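Local coordinates for IclR family transcriptional regulator (Brucella abortus, PDB 5WHM), which represses transcription as an IclR-type regulator, probably by binding operator DNA through its helix-turn-helix domain under the control of a GAF-like C-terminal domain, at residues Ser96-Arg101 against Val130-Val135; Leu223-Lys226 against Val230-Phe233; Ser105-Val110 against His260-Ala265. All coordinates share one frame; numbering follows the deposited sequence.

All three contacts lie in the C-terminal, GAF-like part of the chain, their centres about 12 Å apart. Contact 1 is buried and mostly polar: a salt bridge and waters join the loop before helix 101-115 to strand 128-135, next to the second subunit. Contact 2 is a partly buried hairpin in the same sheet, held by backbone hydrogen bonds and apolar side chains; I100 and L132 of contact 1 pack on its L231. Contact 3, the most peripheral, joins helices 101-115 and 244-265 by carbon contacts alone. F233 of contact 2 packs under both helices, meeting I262 CD1 with its CE2 at 3.7 Å.

Contact 1 (Ser96-Arg101 against Val130-Val135); sequences SNLMIR and VYLDVV
R101 and L98 touch D133 and L132 directly. S96 is joined to strand 128-135 through water 1, which donates to S96 O and to L132 O, the latter 2.6 Å from the oxygen of water 1. N97 turns its amide to the other subunit, where N97 OD1 accepts from the backbone N of R145. L98 makes the apolar touch, its CD1 lying 4.1 Å from L132 CD1, while its backbone N has a weak bond to water 2, which donates to L132 O. L132 O thus takes two waters. A type I turn from L98 to R101, closed by R101 N to L98 O at 3.0 Å, leads into helix 101-115. R101 reaches D133 with NE rather than with a terminal nitrogen: the bend at chi3 (62°) folds the chain so that NE lies 2.9 Å from D133 OD1. The guanidinium and carboxylate planes are nearly perpendicular (89°), and OD1 is approached from above the carboxylate plane. Water 3 adds a second link, accepting from R101 NH2 and donating to D133 OD1. R101 NH1 hydrogen-bonds to M143 O of the second subunit, and D133 OD2 forms a salt bridge with R145 of that subunit, so the buried pair is tied into the dimer. L132 and D133, both facing M121, form a classic beta bulge in strand 128-135 of the GAF-like sheet, beside the subunit interface.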
loop_
_atom_site.group_PDB
_atom_site.type_symbol
_atom_site.label_atom_id
_atom_site.label_comp_id
_atom_site.label_asym_id
_atom_site.label_seq_id
_atom_site.Cartn_x
_atom_site.Cartn_y
_atom_site.Cartn_z
ATOM N N SER C 96 2.406 4.786 -4.305
ATOM C CA SER C 96 1.249 5.599 -4.664
ATOM C C SER C 96 1.664 6.957 -5.207
ATOM O O SER C 96 0.805 7.728 -5.637
ATOM C CB SER C 96 0.364 5.767 -3.417
ATOM O OG SER C 96 0.919 6.762 -2.546
ATOM N N ASN C 97 2.959 7.301 -5.120
ATOM C CA ASN C 97 3.462 8.629 -5.473
ATOM C C ASN C 97 4.571 8.556 -6.511
ATOM O O ASN C 97 5.519 9.337 -6.473
ATOM C CB ASN C 97 3.958 9.385 -4.232
ATOM C CG ASN C 97 2.806 9.831 -3.340
ATOM O OD1 ASN C 97 1.845 10.434 -3.815
ATOM N ND2 ASN C 97 2.892 9.528 -2.046
ATOM N N LEU C 98 4.438 7.663 -7.499
ATOM C CA LEU C 98 5.440 7.573 -8.559
ATOM C C LEU C 98 5.571 8.904 -9.275
ATOM O O LEU C 98 4.574 9.587 -9.532
ATOM C CB LEU C 98 5.048 6.494 -9.570
ATOM C CG LEU C 98 5.017 5.092 -8.978
ATOM C CD1 LEU C 98 4.356 4.163 -10.010
ATOM C CD2 LEU C 98 6.444 4.643 -8.674
HETATM N N MSE C 99 6.794 9.285 -9.617
HETATM C CA MSE C 99 6.974 10.626 -10.189
HETATM C C MSE C 99 6.323 10.783 -11.584
HETATM O O MSE C 99 6.026 11.907 -12.020
HETATM C CB MSE C 99 8.461 10.982 -10.246
HETATM C CG MSE C 99 9.066 11.362 -8.882
HETATM SE SE MSE C 99 8.176 12.890 -7.995
HETATM C CE MSE C 99 8.372 14.228 -9.399
ATOM N N ILE C 100 6.069 9.663 -12.271
ATOM C CA ILE C 100 5.398 9.762 -13.564
ATOM C C ILE C 100 4.012 10.373 -13.413
ATOM O O ILE C 100 3.500 10.978 -14.359
ATOM C CB ILE C 100 5.344 8.379 -14.266
ATOM C CG1 ILE C 100 4.806 8.565 -15.697
ATOM C CG2 ILE C 100 4.475 7.401 -13.481
ATOM C CD1 ILE C 100 5.223 7.501 -16.637
ATOM N N ARG C 101 3.410 10.294 -12.212
ATOM C CA ARG C 101 2.115 10.940 -11.982
ATOM C C ARG C 101 2.146 12.428 -12.269
ATOM O O ARG C 101 1.116 12.993 -12.640
ATOM C CB ARG C 101 1.620 10.749 -10.542
ATOM C CG ARG C 101 1.260 9.328 -10.144
ATOM C CD ARG C 101 0.861 9.311 -8.639
ATOM N NE ARG C 101 -0.306 10.166 -8.484
ATOM C CZ ARG C 101 -0.616 10.863 -7.395
ATOM N NH1 ARG C 101 0.157 10.819 -6.293
ATOM N NH2 ARG C 101 -1.700 11.618 -7.418
ATOM N N VAL C 130 -2.631 -3.968 -11.503
ATOM C CA VAL C 130 -2.721 -3.204 -10.265
ATOM C C VAL C 130 -2.855 -1.729 -10.632
ATOM O O VAL C 130 -1.994 -1.182 -11.323
ATOM C CB VAL C 130 -1.466 -3.422 -9.392
ATOM C CG1 VAL C 130 -1.606 -2.691 -8.062
ATOM C CG2 VAL C 130 -1.216 -4.933 -9.188
ATOM N N TYR C 131 -3.876 -1.070 -10.105
ATOM C CA TYR C 131 -4.061 0.368 -10.347
ATOM C C TYR C 131 -3.035 1.202 -9.555
ATOM O O TYR C 131 -3.008 1.152 -8.318
ATOM C CB TYR C 131 -5.474 0.752 -9.939
ATOM C CG TYR C 131 -6.522 0.627 -11.043
ATOM C CD1 TYR C 131 -6.265 -0.060 -12.222
ATOM C CD2 TYR C 131 -7.735 1.263 -10.914
ATOM C CE1 TYR C 131 -7.228 -0.137 -13.233
ATOM C CE2 TYR C 131 -8.686 1.197 -11.900
ATOM C CZ TYR C 131 -8.439 0.491 -13.052
ATOM O OH TYR C 131 -9.429 0.470 -14.016
ATOM N N LEU C 132 -2.221 1.994 -10.258
ATOM C CA LEU C 132 -1.258 2.904 -9.638
ATOM C C LEU C 132 -1.829 4.297 -9.424
ATOM O O LEU C 132 -1.399 5.014 -8.497
ATOM C CB LEU C 132 -0.006 3.017 -10.515
ATOM C CG LEU C 132 0.506 1.679 -11.061
ATOM C CD1 LEU C 132 1.663 1.855 -12.072
ATOM C CD2 LEU C 132 0.948 0.825 -9.867
ATOM N N ASP C 133 -2.787 4.690 -10.259
ATOM C CA ASP C 133 -3.385 6.008 -10.181
ATOM C C ASP C 133 -4.719 5.941 -10.922
ATOM O O ASP C 133 -4.884 5.142 -11.855
ATOM C CB ASP C 133 -2.477 7.117 -10.756
ATOM C CG ASP C 133 -2.822 8.490 -10.169
ATOM O OD1 ASP C 133 -2.207 9.503 -10.540
ATOM O OD2 ASP C 133 -3.717 8.559 -9.291
ATOM N N VAL C 134 -5.681 6.711 -10.432
ATOM C CA VAL C 134 -7.033 6.783 -10.979
ATOM C C VAL C 134 -7.479 8.227 -10.856
ATOM O O VAL C 134 -7.349 8.833 -9.785
ATOM C CB VAL C 134 -8.060 5.897 -10.238
ATOM C CG1 VAL C 134 -9.416 5.933 -10.976
ATOM C CG2 VAL C 134 -7.584 4.499 -10.072
ATOM N N VAL C 135 -8.042 8.763 -11.925
ATOM C CA VAL C 135 -8.577 10.114 -11.943
ATOM C C VAL C 135 -9.991 10.031 -12.487
ATOM O O VAL C 135 -10.235 9.340 -13.481
ATOM C CB VAL C 135 -7.698 11.040 -12.802
ATOM C CG1 VAL C 135 -8.459 12.247 -13.239
ATOM C CG2 VAL C 135 -6.455 11.442 -12.012
HETATM O O HOH W 1 -1.570 7.197 -7.018
HETATM O O HOH W 2 1.632 5.876 -8.274
HETATM O O HOH W 3 -3.351 11.852 -9.704
#

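Contact 2 (Leu223-Lys226 against Val230-Phe233); sequences LVHK and VLVF
L223 and L231 form an antiparallel hydrogen-bonded pair, with L223 N to L231 O at 2.7 Å and L231 N to L223 O at 2.8 Å, between short strand segments whose directions differ by 148°. V224 and V230 follow as a non-hydrogen-bonded pair, their CA atoms 4.5 Å apart, and V230 CA adds a CH...O contact to L223 O at 3.4 Å. The two valines share one face of the sheet, where V230 packs on A165 of helix 157-165. On the other face lie the leucines. L223 has its CG anti to the backbone N (chi1 165°), and its CD2 comes to 4.0 Å from CE1 of F233, two residues beyond L231, the partner of L223; the side chains of L223 and F233 run next to each other in a common direction. The methyl meets the ring obliquely. V259 of helix 244-265 touches both L223 and F233, roofing this pair. L231 shares this face, and L231 CD1 lies 4.4 Å from H225 CD2, at the edge of the imidazole. I100 touches both H225 and L231, while Y228 of the intervening turn sets its ring against that of H225 at about 55°. Two antiparallel neighbouring strands joined by a short turn make a beta hairpin, here strands 216-225 and 229-238 of the GAF-like domain's antiparallel sheet; helix 244-265 packs on the leucine face and helix 157-165 on the valine face.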
loop_
_atom_site.group_PDB
_atom_site.type_symbol
_atom_site.label_atom_id
_atom_site.label_comp_id
_atom_site.label_asym_id
_atom_site.label_seq_id
_atom_site.Cartn_x
_atom_site.Cartn_y
_atom_site.Cartn_z
ATOM N N LEU C 223 1.953 1.424 -22.720
ATOM C CA LEU C 223 3.149 2.222 -22.957
ATOM C C LEU C 223 4.350 1.454 -22.418
ATOM O O LEU C 223 4.365 1.088 -21.241
ATOM C CB LEU C 223 3.030 3.581 -22.265
ATOM C CG LEU C 223 4.310 4.396 -22.119
ATOM C CD1 LEU C 223 4.762 4.851 -23.499
ATOM C CD2 LEU C 223 4.050 5.565 -21.217
ATOM N N VAL C 224 5.350 1.212 -23.255
ATOM C CA VAL C 224 6.557 0.520 -22.822
ATOM C C VAL C 224 7.511 1.558 -22.245
ATOM O O VAL C 224 7.939 2.470 -22.954
ATOM C CB VAL C 224 7.211 -0.254 -23.978
ATOM C CG1 VAL C 224 8.523 -0.870 -23.508
ATOM C CG2 VAL C 224 6.281 -1.344 -24.500
ATOM N N HIS C 225 7.831 1.439 -20.953
ATOM C CA HIS C 225 8.689 2.404 -20.271
ATOM C C HIS C 225 9.953 1.706 -19.785
ATOM O O HIS C 225 9.881 0.620 -19.202
ATOM C CB HIS C 225 7.959 3.069 -19.101
ATOM C CG HIS C 225 8.623 4.317 -18.607
ATOM N ND1 HIS C 225 9.892 4.693 -18.998
ATOM C CD2 HIS C 225 8.187 5.286 -17.769
ATOM C CE1 HIS C 225 10.217 5.828 -18.404
ATOM N NE2 HIS C 225 9.201 6.208 -17.649
ATOM N N LYS C 226 11.107 2.335 -20.032
ATOM C CA LYS C 226 12.392 1.707 -19.736
ATOM C C LYS C 226 12.534 1.364 -18.259
ATOM O O LYS C 226 13.143 0.344 -17.919
ATOM C CB LYS C 226 13.529 2.627 -20.186
ATOM C CG LYS C 226 13.346 4.078 -19.743
ATOM C CD LYS C 226 14.304 5.050 -20.442
ATOM C CE LYS C 226 15.742 4.903 -19.954
ATOM N NZ LYS C 226 16.459 6.210 -19.955
ATOM N N VAL C 230 5.917 -2.135 -18.691
ATOM C CA VAL C 230 4.721 -1.796 -19.457
ATOM C C VAL C 230 3.722 -1.121 -18.516
ATOM O O VAL C 230 3.198 -1.753 -17.591
ATOM C CB VAL C 230 4.111 -3.032 -20.119
ATOM C CG1 VAL C 230 3.004 -2.616 -21.096
ATOM C CG2 VAL C 230 5.186 -3.797 -20.867
ATOM N N LEU C 231 3.480 0.173 -18.719
ATOM C CA LEU C 231 2.358 0.826 -18.061
ATOM C C LEU C 231 1.165 0.797 -19.008
ATOM O O LEU C 231 1.325 0.751 -20.225
ATOM C CB LEU C 231 2.684 2.274 -17.691
ATOM C CG LEU C 231 3.856 2.526 -16.772
ATOM C CD1 LEU C 231 4.151 4.033 -16.716
ATOM C CD2 LEU C 231 3.543 1.955 -15.388
ATOM N N VAL C 232 -0.037 0.763 -18.454
ATOM C CA VAL C 232 -1.220 0.727 -19.308
ATOM C C VAL C 232 -2.178 1.789 -18.804
ATOM O O VAL C 232 -2.390 1.906 -17.589
ATOM C CB VAL C 232 -1.909 -0.652 -19.316
ATOM C CG1 VAL C 232 -3.010 -0.649 -20.383
ATOM C CG2 VAL C 232 -0.901 -1.781 -19.556
ATOM N N PHE C 233 -2.760 2.556 -19.734
ATOM C CA PHE C 233 -3.738 3.579 -19.397
ATOM C C PHE C 233 -5.098 3.166 -19.920
ATOM O O PHE C 233 -5.204 2.623 -21.023
ATOM C CB PHE C 233 -3.304 4.937 -19.957
ATOM C CG PHE C 233 -1.979 5.394 -19.405
ATOM C CD1 PHE C 233 -0.781 4.921 -19.956
ATOM C CD2 PHE C 233 -1.925 6.224 -18.278
ATOM C CE1 PHE C 233 0.471 5.294 -19.386
ATOM C CE2 PHE C 233 -0.698 6.620 -17.727
ATOM C CZ PHE C 233 0.507 6.168 -18.292
#

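Contact 3 (Ser105-Val110 against His260-Ala265); sequences SPLMQV and HNISSA
L107 of helix 101-115 points across at I262 and N261 of helix 244-265, a helix-helix contact on one face of the antiparallel sheet in the GAF-like domain. L107 gives up the most surface, 68 Å², and does all of the direct touching with one methyl, CD1. Its CG stands anti to the carbonyl carbon (chi1 -67°), and the nearly extended chi2 carries CD1 across to helix 244-265. I262 meets it alongside, the two side chains passing each other head to tail. N261, one residue earlier, contributes the aliphatic root of its side chain, crossing that of L107 at about a right angle, its CB 4.0 Å from L107 CD1. No hydrogen bond joins the two segments; the helices meet here through carbon alone, and the nearest CA atoms, those of L107 and I262, remain 7.7 Å apart. The burial is uneven. I262 is buried, since its side chain also packs on F233 of strand 229-238 and on A104 of the facing helix, whereas L107 and N261 remain partly exposed. M108, a selenomethionine, follows L107 and turns to the sheet, where it too packs on F233; M258, a turn before I262, touches both L107 and M108. The closest approach of the two segments is L107 CD1 to I262 CG1, at 3.6 Å.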
loop_
_atom_site.group_PDB
_atom_site.type_symbol
_atom_site.label_atom_id
_atom_site.label_comp_id
_atom_site.label_asym_id
_atom_site.label_seq_id
_atom_site.Cartn_x
_atom_site.Cartn_y
_atom_site.Cartn_z
ATOM N N SER C 105 -0.844 12.538 -14.651
ATOM C CA SER C 105 -2.089 12.877 -13.970
ATOM C C SER C 105 -2.822 14.051 -14.600
ATOM O O SER C 105 -4.049 13.946 -14.763
ATOM C CB SER C 105 -1.821 13.136 -12.474
ATOM O OG SER C 105 -3.005 13.527 -11.798
ATOM N N PRO C 106 -2.181 15.175 -14.958
ATOM C CA PRO C 106 -2.969 16.267 -15.552
ATOM C C PRO C 106 -3.507 15.908 -16.925
ATOM O O PRO C 106 -4.597 16.366 -17.293
ATOM C CB PRO C 106 -1.988 17.445 -15.619
ATOM C CG PRO C 106 -0.640 16.895 -15.341
ATOM C CD PRO C 106 -0.778 15.558 -14.694
ATOM N N LEU C 107 -2.756 15.127 -17.704
ATOM C CA LEU C 107 -3.266 14.659 -18.990
ATOM C C LEU C 107 -4.436 13.702 -18.796
ATOM O O LEU C 107 -5.390 13.699 -19.586
ATOM C CB LEU C 107 -2.144 13.983 -19.787
ATOM C CG LEU C 107 -1.027 14.924 -20.234
ATOM C CD1 LEU C 107 0.134 14.130 -20.786
ATOM C CD2 LEU C 107 -1.558 15.886 -21.290
HETATM N N MSE C 108 -4.374 12.871 -17.768
HETATM C CA MSE C 108 -5.468 11.942 -17.501
HETATM C C MSE C 108 -6.717 12.703 -17.066
HETATM O O MSE C 108 -7.848 12.302 -17.360
HETATM C CB MSE C 108 -5.058 10.927 -16.420
HETATM C CG MSE C 108 -4.032 9.916 -16.910
HETATM SE SE MSE C 108 -3.054 9.016 -15.417
HETATM C CE MSE C 108 -4.540 8.188 -14.470
ATOM N N GLN C 109 -6.497 13.798 -16.335
ATOM C CA GLN C 109 -7.621 14.610 -15.882
ATOM C C GLN C 109 -8.364 15.229 -17.064
ATOM O O GLN C 109 -9.600 15.202 -17.107
ATOM C CB GLN C 109 -7.128 15.683 -14.912
ATOM C CG GLN C 109 -8.234 16.518 -14.282
ATOM C CD GLN C 109 -9.116 15.702 -13.364
ATOM O OE1 GLN C 109 -8.688 15.289 -12.297
ATOM N NE2 GLN C 109 -10.353 15.466 -13.778
ATOM N N VAL C 110 -7.627 15.755 -18.051
ATOM C CA VAL C 110 -8.243 16.318 -19.255
ATOM C C VAL C 110 -9.090 15.272 -19.975
ATOM O O VAL C 110 -10.215 15.552 -20.406
ATOM C CB VAL C 110 -7.158 16.904 -20.183
ATOM C CG1 VAL C 110 -7.746 17.286 -21.557
ATOM C CG2 VAL C 110 -6.489 18.105 -19.519
ATOM N N HIS C 260 0.894 8.936 -26.077
ATOM C CA HIS C 260 2.014 9.503 -26.823
ATOM C C HIS C 260 2.540 10.769 -26.157
ATOM O O HIS C 260 3.756 10.984 -26.094
ATOM C CB HIS C 260 1.607 9.800 -28.267
ATOM C CG HIS C 260 2.746 10.268 -29.115
ATOM N ND1 HIS C 260 3.058 11.602 -29.274
ATOM C CD2 HIS C 260 3.671 9.578 -29.822
ATOM C CE1 HIS C 260 4.115 11.714 -30.059
ATOM N NE2 HIS C 260 4.506 10.501 -30.406
ATOM N N ASN C 261 1.640 11.626 -25.669
ATOM C CA ASN C 261 2.079 12.834 -24.967
ATOM C C ASN C 261 2.831 12.473 -23.681
ATOM O O ASN C 261 3.896 13.031 -23.402
ATOM C CB ASN C 261 0.883 13.749 -24.651
ATOM C CG ASN C 261 0.290 14.435 -25.915
ATOM O OD1 ASN C 261 1.011 14.750 -26.861
ATOM N ND2 ASN C 261 -1.024 14.681 -25.902
ATOM N N ILE C 262 2.308 11.514 -22.911
ATOM C CA ILE C 262 3.007 11.057 -21.703
ATOM C C ILE C 262 4.386 10.527 -22.068
ATOM O O ILE C 262 5.395 10.869 -21.438
ATOM C CB ILE C 262 2.171 9.991 -20.971
ATOM C CG1 ILE C 262 0.856 10.595 -20.479
ATOM C CG2 ILE C 262 2.970 9.399 -19.783
ATOM C CD1 ILE C 262 -0.075 9.587 -19.860
ATOM N N SER C 263 4.442 9.715 -23.133
ATOM C CA SER C 263 5.679 9.082 -23.573
ATOM C C SER C 263 6.735 10.109 -23.975
ATOM O O SER C 263 7.931 9.912 -23.723
ATOM C CB SER C 263 5.372 8.140 -24.735
ATOM O OG SER C 263 6.562 7.568 -25.220
ATOM N N SER C 264 6.321 11.220 -24.578
ATOM C CA SER C 264 7.299 12.222 -24.983
ATOM C C SER C 264 7.770 13.094 -23.823
ATOM O O SER C 264 8.842 13.695 -23.921
ATOM C CB SER C 264 6.724 13.099 -26.099
ATOM O OG SER C 264 5.486 13.657 -25.709
ATOM N N ALA C 265 6.996 13.181 -22.740
ATOM C CA ALA C 265 7.339 14.044 -21.614
ATOM C C ALA C 265 8.121 13.325 -20.519
ATOM O O ALA C 265 8.791 13.988 -19.719
ATOM C CB ALA C 265 6.071 14.655 -21.015
#